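Local coordinates for protein beta-fructofuranosidase (Bifidobacterium adolescentis, PDB 6NOB) that belongs to glycoside hydrolase family 32 and probably acts as a beta-fructofuranosidase, cleaving terminal fructose units from sucrose and related sugars, at residues Y322-K327 and G400-V405; D378-D383 and G446-F451; W428-T433 and L474-H479; F573-T578 and G599-S604. All coordinates share one frame; numbering follows the deposited sequence. Where two conformers were deposited one is given.

Interaction 1. Residues Y322-K327 and G400-V405; sequences YSPQGK and GRFQQV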
# COMPACT_ATOMS: atom_id res chain seq x y z
N TYR A 322 -19.98 2.25 -7.04
CA TYR A 322 -18.95 2.99 -6.32
C TYR A 322 -18.78 2.53 -4.87
O TYR A 322 -17.96 3.10 -4.15
CB TYR A 322 -19.20 4.51 -6.37
CG TYR A 322 -20.62 5.02 -6.28
CD1 TYR A 322 -21.26 5.15 -5.06
CD2 TYR A 322 -21.30 5.43 -7.42
CE1 TYR A 322 -22.55 5.65 -4.98
CE2 TYR A 322 -22.58 5.92 -7.35
CZ TYR A 322 -23.20 6.03 -6.13
OH TYR A 322 -24.49 6.52 -6.05
N SER A 323 -19.44 1.45 -4.47
CA SER A 323 -19.27 0.94 -3.12
C SER A 323 -18.88 -0.53 -3.14
O SER A 323 -19.32 -1.28 -4.01
CB SER A 323 -20.55 1.11 -2.29
OG SER A 323 -21.48 0.08 -2.58
N PRO A 324 -18.05 -0.96 -2.18
CA PRO A 324 -17.61 -2.37 -2.16
C PRO A 324 -18.74 -3.37 -2.07
O PRO A 324 -18.57 -4.52 -2.50
CB PRO A 324 -16.72 -2.44 -0.90
CG PRO A 324 -16.30 -1.03 -0.65
CD PRO A 324 -17.45 -0.17 -1.09
N GLN A 325 -19.89 -2.98 -1.53
CA GLN A 325 -21.03 -3.87 -1.40
C GLN A 325 -22.11 -3.61 -2.44
O GLN A 325 -23.15 -4.28 -2.42
CB GLN A 325 -21.63 -3.74 0.01
CG GLN A 325 -20.69 -4.20 1.11
CD GLN A 325 -20.61 -5.71 1.19
OE1 GLN A 325 -21.52 -6.41 0.76
NE2 GLN A 325 -19.51 -6.22 1.73
N GLY A 326 -21.88 -2.67 -3.35
CA GLY A 326 -22.93 -2.29 -4.28
C GLY A 326 -23.30 -3.43 -5.20
O GLY A 326 -22.45 -4.15 -5.73
N LYS A 327 -24.60 -3.61 -5.39
CA LYS A 327 -25.14 -4.66 -6.24
C LYS A 327 -25.27 -4.18 -7.68
O LYS A 327 -25.29 -2.97 -7.94
CB LYS A 327 -26.49 -5.12 -5.69
CG LYS A 327 -26.42 -5.61 -4.25
CD LYS A 327 -27.79 -5.92 -3.67
CE LYS A 327 -28.10 -5.05 -2.46
NZ LYS A 327 -27.20 -5.35 -1.31
N GLY A 400 -17.49 -10.83 -7.58
CA GLY A 400 -17.84 -9.91 -6.52
C GLY A 400 -16.68 -9.16 -5.89
O GLY A 400 -16.89 -8.42 -4.93
N ARG A 401 -15.46 -9.32 -6.42
CA ARG A 401 -14.29 -8.69 -5.83
C ARG A 401 -14.18 -7.24 -6.30
O ARG A 401 -14.18 -6.96 -7.50
CB ARG A 401 -13.03 -9.48 -6.19
CG ARG A 401 -12.99 -10.88 -5.59
CD ARG A 401 -11.85 -11.73 -6.14
NE ARG A 401 -12.02 -12.08 -7.55
CZ ARG A 401 -11.49 -13.16 -8.13
NH1 ARG A 401 -10.73 -13.99 -7.42
NH2 ARG A 401 -11.70 -13.39 -9.41
N PHE A 402 -14.08 -6.32 -5.34
CA PHE A 402 -14.17 -4.89 -5.59
C PHE A 402 -12.79 -4.30 -5.82
O PHE A 402 -11.88 -4.51 -5.02
CB PHE A 402 -14.86 -4.20 -4.41
CG PHE A 402 -15.08 -2.73 -4.59
CD1 PHE A 402 -15.90 -2.25 -5.60
CD2 PHE A 402 -14.51 -1.82 -3.71
CE1 PHE A 402 -16.12 -0.88 -5.74
CE2 PHE A 402 -14.73 -0.46 -3.85
CZ PHE A 402 -15.54 0.01 -4.87
N GLN A 403 -12.64 -3.56 -6.92
CA GLN A 403 -11.42 -2.81 -7.25
C GLN A 403 -10.18 -3.70 -7.19
O GLN A 403 -9.23 -3.46 -6.45
CB GLN A 403 -11.28 -1.57 -6.36
CG GLN A 403 -12.47 -0.62 -6.47
CD GLN A 403 -12.21 0.77 -5.90
OE1 GLN A 403 -12.94 1.72 -6.19
NE2 GLN A 403 -11.18 0.90 -5.07
N GLN A 404 -10.22 -4.76 -8.00
CA GLN A 404 -9.08 -5.65 -8.13
C GLN A 404 -7.95 -4.98 -8.90
O GLN A 404 -8.18 -4.08 -9.71
CB GLN A 404 -9.50 -6.94 -8.83
CG GLN A 404 -10.34 -7.86 -7.98
CD GLN A 404 -9.49 -8.69 -7.04
OE1 GLN A 404 -9.05 -8.21 -6.00
NE2 GLN A 404 -9.26 -9.95 -7.41
N VAL A 405 -6.73 -5.43 -8.63
CA VAL A 405 -5.54 -4.94 -9.32
C VAL A 405 -5.22 -5.93 -10.44
O VAL A 405 -5.04 -7.12 -10.19
CB VAL A 405 -4.36 -4.79 -8.35
CG1 VAL A 405 -3.08 -4.49 -9.12
CG2 VAL A 405 -4.66 -3.70 -7.33
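With CG opposite the backbone N (chi1 -177°) and the ring rotated by a chi2 of 63°, Phe402 stretches out of its loop and turns one ring face to Pro324. The proline comes onto that face with its backbone carbon leading: CA of Pro324 stands 3.6 Å from the Phe402 centroid and 17° from the ring normal, a CH-pi contact. The pyrrolidine spreads along one side of the ring, with Pro324 CB 3.6 Å from Phe402 CD2 and Pro324 CG 3.6 Å from Phe402 CE2. Over the same face the other side is met by backbone, Ser323 O lying 3.7 Å from Phe402 CE1. Gln403 CG sits 3.4 Å above the plane on the opposite face of Phe402, so the ring is sandwiched between the proline and its own neighbour in sequence. Pro324 occupies the second position of a type I turn, closed by Gly326 N bonding to Ser323 O at 3.0 Å. An alanine in place of Phe402 would take the ring away and would probably open a gap between Pro324 and Gln403, freeing the turn to shift. Phe457 meets Phe402 edge-to-face and also touches Pro324. The contact thus ties the loop after strand 319-320 to the connection between strands 385-396 and 405-415, neighbours in one sheet of the family 32 propeller; Arg396, on the first of these, packs against Phe402 and bonds to Gly326 O.

Interaction 2. Residues D378-D383 and G446-F451; sequences DLFQVD and GRRIVF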
# COMPACT_ATOMS: atom_id res chain seq x y z
N ASP A 378 1.71 1.01 -12.99
CA ASP A 378 3.12 0.63 -12.99
C ASP A 378 3.43 -0.01 -14.34
O ASP A 378 2.61 -0.74 -14.89
CB ASP A 378 3.45 -0.32 -11.84
CG ASP A 378 4.91 -0.25 -11.42
OD1 ASP A 378 5.73 0.27 -12.21
OD2 ASP A 378 5.24 -0.70 -10.30
N LEU A 379 4.62 0.29 -14.86
CA LEU A 379 5.06 -0.25 -16.14
C LEU A 379 6.53 -0.62 -16.01
O LEU A 379 7.36 0.24 -15.70
CB LEU A 379 4.85 0.76 -17.27
CG LEU A 379 5.12 0.26 -18.70
CD1 LEU A 379 4.07 -0.76 -19.11
CD2 LEU A 379 5.15 1.43 -19.66
N PHE A 380 6.84 -1.89 -16.22
CA PHE A 380 8.20 -2.37 -16.06
C PHE A 380 8.39 -3.59 -16.96
O PHE A 380 7.45 -4.09 -17.58
CB PHE A 380 8.51 -2.71 -14.60
CG PHE A 380 7.54 -3.69 -13.99
CD1 PHE A 380 7.76 -5.05 -14.08
CD2 PHE A 380 6.40 -3.23 -13.34
CE1 PHE A 380 6.86 -5.95 -13.52
CE2 PHE A 380 5.50 -4.12 -12.78
CZ PHE A 380 5.73 -5.48 -12.87
N GLN A 381 9.63 -4.07 -17.01
CA GLN A 381 9.98 -5.26 -17.77
C GLN A 381 10.67 -6.26 -16.85
O GLN A 381 11.52 -5.88 -16.03
CB GLN A 381 10.87 -4.92 -18.96
CG GLN A 381 10.12 -4.25 -20.08
CD GLN A 381 11.02 -3.68 -21.14
OE1 GLN A 381 12.24 -3.62 -20.98
NE2 GLN A 381 10.43 -3.23 -22.24
N VAL A 382 10.31 -7.53 -16.99
CA VAL A 382 10.91 -8.60 -16.20
C VAL A 382 10.91 -9.87 -17.03
O VAL A 382 9.94 -10.16 -17.74
CB VAL A 382 10.19 -8.78 -14.84
CG1 VAL A 382 8.81 -9.41 -15.03
CG2 VAL A 382 11.03 -9.59 -13.89
N ASP A 383 12.02 -10.62 -16.96
CA ASP A 383 12.22 -11.84 -17.72
C ASP A 383 11.84 -11.66 -19.19
O ASP A 383 11.21 -12.54 -19.79
CB ASP A 383 11.43 -13.01 -17.10
CG ASP A 383 11.71 -13.20 -15.61
OD1 ASP A 383 12.88 -13.39 -15.21
OD2 ASP A 383 10.75 -13.19 -14.82
N GLY A 446 18.47 -6.12 -9.40
CA GLY A 446 17.50 -6.30 -10.46
C GLY A 446 16.25 -7.07 -10.09
O GLY A 446 15.41 -7.31 -10.96
N ARG A 447 16.11 -7.48 -8.83
CA ARG A 447 14.88 -8.10 -8.37
C ARG A 447 13.72 -7.12 -8.50
O ARG A 447 13.82 -5.97 -8.07
CB ARG A 447 15.01 -8.54 -6.91
CG ARG A 447 15.41 -9.98 -6.71
CD ARG A 447 15.17 -10.40 -5.26
NE ARG A 447 15.52 -9.34 -4.32
CZ ARG A 447 15.45 -9.46 -3.00
NH1 ARG A 447 15.04 -10.59 -2.46
NH2 ARG A 447 15.79 -8.44 -2.22
N ARG A 448 12.62 -7.59 -9.08
CA ARG A 448 11.39 -6.80 -9.16
C ARG A 448 10.53 -7.14 -7.94
O ARG A 448 10.06 -8.27 -7.80
CB ARG A 448 10.65 -7.09 -10.46
CG ARG A 448 9.29 -6.42 -10.58
CD ARG A 448 9.38 -4.90 -10.45
NE ARG A 448 10.30 -4.31 -11.42
CZ ARG A 448 10.44 -3.00 -11.61
NH1 ARG A 448 11.30 -2.54 -12.51
NH2 ARG A 448 9.71 -2.15 -10.90
N ILE A 449 10.34 -6.16 -7.06
CA ILE A 449 9.66 -6.35 -5.78
C ILE A 449 8.46 -5.42 -5.72
O ILE A 449 8.57 -4.23 -6.05
CB ILE A 449 10.62 -6.08 -4.60
CG1 ILE A 449 11.88 -6.94 -4.75
CG2 ILE A 449 9.92 -6.35 -3.28
CD1 ILE A 449 13.02 -6.51 -3.86
N VAL A 450 7.32 -5.94 -5.27
CA VAL A 450 6.07 -5.20 -5.22
C VAL A 450 5.53 -5.21 -3.80
O VAL A 450 5.58 -6.23 -3.11
CB VAL A 450 5.03 -5.77 -6.22
CG1 VAL A 450 4.80 -7.25 -5.97
CG2 VAL A 450 3.72 -4.99 -6.15
N PHE A 451 5.02 -4.05 -3.36
CA PHE A 451 4.26 -3.92 -2.13
C PHE A 451 2.81 -3.57 -2.45
O PHE A 451 2.52 -2.92 -3.46
CB PHE A 451 4.84 -2.81 -1.23
CG PHE A 451 6.00 -3.24 -0.40
CD1 PHE A 451 5.80 -3.90 0.80
CD2 PHE A 451 7.30 -2.96 -0.80
CE1 PHE A 451 6.87 -4.29 1.58
CE2 PHE A 451 8.37 -3.35 -0.02
CZ PHE A 451 8.16 -4.01 1.17
O HOH W 1 8.53 0.53 -12.00
O HOH W 2 12.36 -5.27 -13.28
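Arg448 folds over Phe380 between two sheets of the beta-propeller that forms the catalytic domain of family 32 enzymes: strand 377-382 belongs to one, strand 448-454 to the other. At the root of the side chain, Arg448 CB lies 4.3 Å from Val382 CG2. Arg448 CG then runs along the ring rim, 3.8 Å from Phe380 CE1. Bends at chi2 (58°) and chi3 (56°) curl the chain, placing Arg448 CD over the ring face in a CH-pi contact 4.1 Å from the Phe380 centroid. NE of Arg448 follows above the CG-CD1 side of the ring and donates to a water at 2.9 Å, which in turn donates to Gln381 O. Beyond it the guanidinium lies flat on the aromatic, its plane tilted 15° from the ring and its centre 4.5 Å from that of Phe380, displaced so that the benzylic carbon lies beneath it. NH1 of Arg448 is 3.5 Å from Phe380 CB and has its ionic partner in Glu273. Arg448 NH2 bonds to Ser440 OG, which also bonds to Asp378 OD2. A second link to this aspartate goes through a water that accepts from Arg448 NH2 at 3.1 Å and donates to Asp378 OD1 at 2.8 Å.

Interaction 3. Residues W428-T433 and L474-H479; sequences WCDFGT and LPRELH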
# COMPACT_ATOMS: atom_id res chain seq x y z
N TRP A 428 -5.70 -11.17 -12.59
CA TRP A 428 -5.60 -10.47 -11.32
C TRP A 428 -4.29 -10.79 -10.62
O TRP A 428 -3.78 -11.92 -10.69
CB TRP A 428 -6.77 -10.86 -10.41
CG TRP A 428 -8.14 -10.58 -10.96
CD1 TRP A 428 -9.19 -11.46 -11.03
CD2 TRP A 428 -8.63 -9.35 -11.51
NE1 TRP A 428 -10.28 -10.85 -11.59
CE2 TRP A 428 -9.97 -9.55 -11.89
CE3 TRP A 428 -8.05 -8.09 -11.72
CZ2 TRP A 428 -10.74 -8.55 -12.47
CZ3 TRP A 428 -8.83 -7.09 -12.29
CH2 TRP A 428 -10.15 -7.33 -12.66
N CYS A 429 -3.74 -9.79 -9.92
CA CYS A 429 -2.54 -10.00 -9.11
C CYS A 429 -2.85 -10.81 -7.86
O CYS A 429 -1.96 -11.50 -7.34
CB CYS A 429 -1.92 -8.67 -8.70
SG CYS A 429 -1.27 -7.65 -10.04
N ASP A 430 -4.07 -10.73 -7.35
CA ASP A 430 -4.43 -11.32 -6.06
C ASP A 430 -5.90 -11.71 -6.11
O ASP A 430 -6.75 -10.85 -6.31
CB ASP A 430 -4.16 -10.35 -4.92
CG ASP A 430 -4.17 -11.02 -3.56
OD1 ASP A 430 -5.26 -11.43 -3.11
OD2 ASP A 430 -3.09 -11.14 -2.95
N PHE A 431 -6.19 -13.00 -5.91
CA PHE A 431 -7.55 -13.50 -6.06
C PHE A 431 -8.38 -13.37 -4.78
O PHE A 431 -9.50 -13.88 -4.74
CB PHE A 431 -7.54 -14.95 -6.57
CG PHE A 431 -7.06 -15.97 -5.58
CD1 PHE A 431 -7.93 -16.53 -4.64
CD2 PHE A 431 -5.75 -16.44 -5.62
CE1 PHE A 431 -7.49 -17.49 -3.74
CE2 PHE A 431 -5.31 -17.41 -4.73
CZ PHE A 431 -6.17 -17.93 -3.79
N GLY A 432 -7.86 -12.70 -3.76
CA GLY A 432 -8.65 -12.38 -2.59
C GLY A 432 -9.39 -11.07 -2.75
O GLY A 432 -9.97 -10.80 -3.80
N THR A 433 -9.37 -10.22 -1.72
CA THR A 433 -9.94 -8.89 -1.82
C THR A 433 -9.19 -7.94 -0.89
O THR A 433 -8.75 -8.33 0.20
CB THR A 433 -11.44 -8.88 -1.50
OG1 THR A 433 -11.96 -7.56 -1.74
CG2 THR A 433 -11.70 -9.27 -0.05
N LEU A 474 3.19 -8.52 2.62
CA LEU A 474 4.59 -8.90 2.67
C LEU A 474 5.20 -8.75 1.28
O LEU A 474 4.54 -9.04 0.28
CB LEU A 474 4.74 -10.34 3.17
CG LEU A 474 4.40 -10.58 4.64
CD1 LEU A 474 4.34 -12.07 4.97
CD2 LEU A 474 5.40 -9.87 5.55
N PRO A 475 6.44 -8.26 1.18
CA PRO A 475 7.01 -7.95 -0.14
C PRO A 475 7.10 -9.18 -1.03
O PRO A 475 7.60 -10.23 -0.62
CB PRO A 475 8.39 -7.38 0.19
CG PRO A 475 8.69 -7.84 1.58
CD PRO A 475 7.37 -7.93 2.28
N ARG A 476 6.61 -9.05 -2.26
CA ARG A 476 6.56 -10.14 -3.21
C ARG A 476 7.53 -9.89 -4.36
O ARG A 476 7.65 -8.77 -4.86
CB ARG A 476 5.14 -10.33 -3.76
CG ARG A 476 4.13 -10.71 -2.70
CD ARG A 476 2.71 -10.70 -3.24
NE ARG A 476 1.73 -10.78 -2.16
CZ ARG A 476 0.41 -10.80 -2.34
NH1 ARG A 476 -0.09 -10.75 -3.56
NH2 ARG A 476 -0.40 -10.87 -1.29
N GLU A 477 8.22 -10.95 -4.78
CA GLU A 477 9.07 -10.90 -5.96
C GLU A 477 8.26 -11.31 -7.18
O GLU A 477 7.43 -12.22 -7.12
CB GLU A 477 10.28 -11.83 -5.80
CG GLU A 477 11.27 -11.79 -6.96
CD GLU A 477 12.41 -12.77 -6.79
OE1 GLU A 477 12.62 -13.27 -5.66
OE2 GLU A 477 13.10 -13.06 -7.80
N LEU A 478 8.50 -10.62 -8.30
CA LEU A 478 7.74 -10.82 -9.52
C LEU A 478 8.59 -11.47 -10.60
O LEU A 478 9.76 -11.11 -10.78
CB LEU A 478 7.18 -9.49 -10.04
CG LEU A 478 6.20 -8.77 -9.11
CD1 LEU A 478 5.63 -7.53 -9.79
CD2 LEU A 478 5.09 -9.71 -8.68
N HIS A 479 8.00 -12.42 -11.31
CA HIS A 479 8.58 -13.01 -12.50
C HIS A 479 7.47 -13.26 -13.51
O HIS A 479 6.29 -13.32 -13.17
CB HIS A 479 9.33 -14.32 -12.19
CG HIS A 479 10.70 -14.10 -11.63
ND1 HIS A 479 11.79 -13.77 -12.42
CD2 HIS A 479 11.17 -14.17 -10.36
CE1 HIS A 479 12.86 -13.64 -11.66
NE2 HIS A 479 12.51 -13.88 -10.41
O HOH W 3 0.48 -10.85 -6.38
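Asp430 and Arg476 meet through a buried salt bridge in which both terminal nitrogens of the arginine grip one carboxylate oxygen. Arg476 NH1 donates to the anti lone pair of Asp430 OD2 at 3.1 Å, and Arg476 NH2 reaches the same OD2 at 3.2 Å, nearly in line with its C-O bond. The oxygen lies close to the guanidinium plane, the two flat groups 24° apart. An extended chain from CG to NE carries the Arg476 head from strand 468-481 to the loop. A water donates to Cys429 O at 2.7 Å and accepts from Arg476 NH1 at 2.9 Å. Asp430 OD1 accepts from Gly432 N at 3.0 Å, an Asx turn that fixes the rotation of the carboxylate. From strands of the C-terminal beta-sandwich, Ser604 OG bonds to both Asp430 OD2 and Arg476 NH2, and Glu593 forms a further salt bridge to NH2. An alanine at Asp430 would strip out the carboxylate and would probably cost Arg476 one of its two anionic partners and leave Gly432 N without its Asx-turn acceptor. With two carboxylates around one guanidinium, the buried arginine is likely to stay charged and favour ionised acids beside it.

Interaction 4. Residues F573-T578 and G599-S604; sequences FDSGIT and GQTAGS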
# COMPACT_ATOMS: atom_id res chain seq x y z
N PHE A 573 -13.95 -16.23 -4.17
CA PHE A 573 -12.51 -15.98 -4.25
C PHE A 573 -11.82 -17.08 -5.06
O PHE A 573 -10.93 -17.78 -4.58
CB PHE A 573 -11.92 -15.84 -2.86
CG PHE A 573 -12.50 -14.71 -2.06
CD1 PHE A 573 -12.17 -13.39 -2.37
CD2 PHE A 573 -13.36 -14.95 -1.02
CE1 PHE A 573 -12.71 -12.34 -1.64
CE2 PHE A 573 -13.90 -13.91 -0.28
CZ PHE A 573 -13.58 -12.60 -0.60
N ASP A 574 -12.25 -17.21 -6.31
CA ASP A 574 -11.69 -18.21 -7.22
C ASP A 574 -10.21 -17.93 -7.46
O ASP A 574 -9.83 -16.83 -7.87
CB ASP A 574 -12.46 -18.19 -8.54
CG ASP A 574 -12.16 -19.39 -9.42
OD1 ASP A 574 -11.07 -19.98 -9.30
OD2 ASP A 574 -13.02 -19.73 -10.26
N SER A 575 -9.37 -18.95 -7.24
CA SER A 575 -7.93 -18.79 -7.44
C SER A 575 -7.59 -18.52 -8.90
O SER A 575 -6.56 -17.92 -9.20
CB SER A 575 -7.18 -20.01 -6.93
OG SER A 575 -7.21 -21.07 -7.88
N GLY A 576 -8.44 -18.96 -9.83
CA GLY A 576 -8.23 -18.71 -11.23
C GLY A 576 -7.28 -19.66 -11.93
O GLY A 576 -6.92 -19.41 -13.09
N ILE A 577 -6.86 -20.74 -11.27
CA ILE A 577 -5.99 -21.72 -11.89
C ILE A 577 -6.52 -23.12 -11.60
O ILE A 577 -7.30 -23.33 -10.66
CB ILE A 577 -4.52 -21.61 -11.41
CG1 ILE A 577 -4.39 -22.07 -9.96
CG2 ILE A 577 -4.01 -20.18 -11.58
CD1 ILE A 577 -2.96 -22.25 -9.51
N THR A 578 -6.09 -24.07 -12.41
CA THR A 578 -6.39 -25.47 -12.21
C THR A 578 -5.16 -26.20 -11.69
O THR A 578 -4.04 -25.69 -11.72
CB THR A 578 -6.87 -26.12 -13.52
OG1 THR A 578 -5.95 -25.80 -14.57
CG2 THR A 578 -8.25 -25.61 -13.90
N GLY A 599 3.54 -19.65 -6.63
CA GLY A 599 3.28 -18.30 -7.08
C GLY A 599 2.54 -18.18 -8.39
O GLY A 599 2.45 -17.07 -8.92
N GLN A 600 2.04 -19.29 -8.94
CA GLN A 600 1.21 -19.21 -10.14
C GLN A 600 0.03 -18.27 -9.92
O GLN A 600 -0.35 -17.52 -10.82
CB GLN A 600 0.74 -20.61 -10.53
CG GLN A 600 0.04 -20.69 -11.87
CD GLN A 600 -0.36 -22.11 -12.21
OE1 GLN A 600 0.13 -23.07 -11.61
NE2 GLN A 600 -1.26 -22.26 -13.18
N THR A 601 -0.54 -18.30 -8.72
CA THR A 601 -1.54 -17.34 -8.31
C THR A 601 -1.36 -17.06 -6.82
O THR A 601 -0.87 -17.91 -6.07
CB THR A 601 -2.97 -17.84 -8.60
OG1 THR A 601 -3.91 -16.79 -8.36
CG2 THR A 601 -3.31 -19.03 -7.73
N ALA A 602 -1.72 -15.85 -6.41
CA ALA A 602 -1.64 -15.43 -5.02
C ALA A 602 -2.99 -14.89 -4.58
O ALA A 602 -3.69 -14.24 -5.36
CB ALA A 602 -0.56 -14.36 -4.83
N GLY A 603 -3.35 -15.16 -3.32
CA GLY A 603 -4.61 -14.70 -2.78
C GLY A 603 -4.52 -14.30 -1.32
O GLY A 603 -3.95 -15.04 -0.51
N SER A 604 -5.09 -13.15 -0.97
CA SER A 604 -4.91 -12.60 0.36
C SER A 604 -6.08 -11.69 0.71
O SER A 604 -6.77 -11.17 -0.17
CB SER A 604 -3.59 -11.83 0.46
OG SER A 604 -3.54 -10.77 -0.48
O HOH W 4 -2.18 -25.15 -13.46
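Ile577 points its CD1 methyl into the angle between Gln600 and Thr601, crossing both side chains obliquely. CD1 of Ile577 is 3.7 Å from Thr601 CG2 and 3.8 Å from Gln600 CD, so one methyl touches both neighbours. Gln600 runs extended beside the isoleucine, with NE2 3.8 Å from Ile577 CB; its amide therefore packs against hydrocarbon while its polar atoms find partners to the side. The two branches of Thr601 divide the work: OG1, opposite the backbone N (chi1 -172°), donates to Ser575 O at 3.0 Å, lying in the carbonyl plane with a C=O to donor angle of 149°, whereas CG2 is turned to Ile577 and lies 4.1 Å from Ser575 CB. These residues join the edges of the two sheets of the C-terminal beta-sandwich, a domain common to family 32 enzymes: strand 573-574 ends one sheet and strand 601-606 the other. Segment 573-578 turns away after its short, weakly bonded strand through an Asx turn, Asp574 OD1 accepting from Gly576 N at 2.9 Å. Phe431, from the neighbouring domain, packs on both Ser575 and Thr601. Gln600 OE1 bonds to Asn597 ND2, and Gln600 NE2 donates at 3.0 Å to a water that also bonds to Thr578 O.

Overall arrangement
Interactions 2 and 3 are buried and each centres on an arginine, one stacked flat on an aromatic, the other in a salt bridge at its edge. They share a sheet, strands 448-454 and 468-481 being neighbours joined by Arg448 O and Leu478 N. Interactions 1 and 4 lie farther out, are only partly buried, and bring loops or sheet edges together mostly through apolar surfaces. The loop 428-433 connects them: its Asp430 and Phe431 carbonyls accept from Gln404 and Arg401 of interaction 1, and Phe431 pairs with Ala602 of interaction 4. Arg401 also bonds to Asp574 O, linking propeller and sandwich directly.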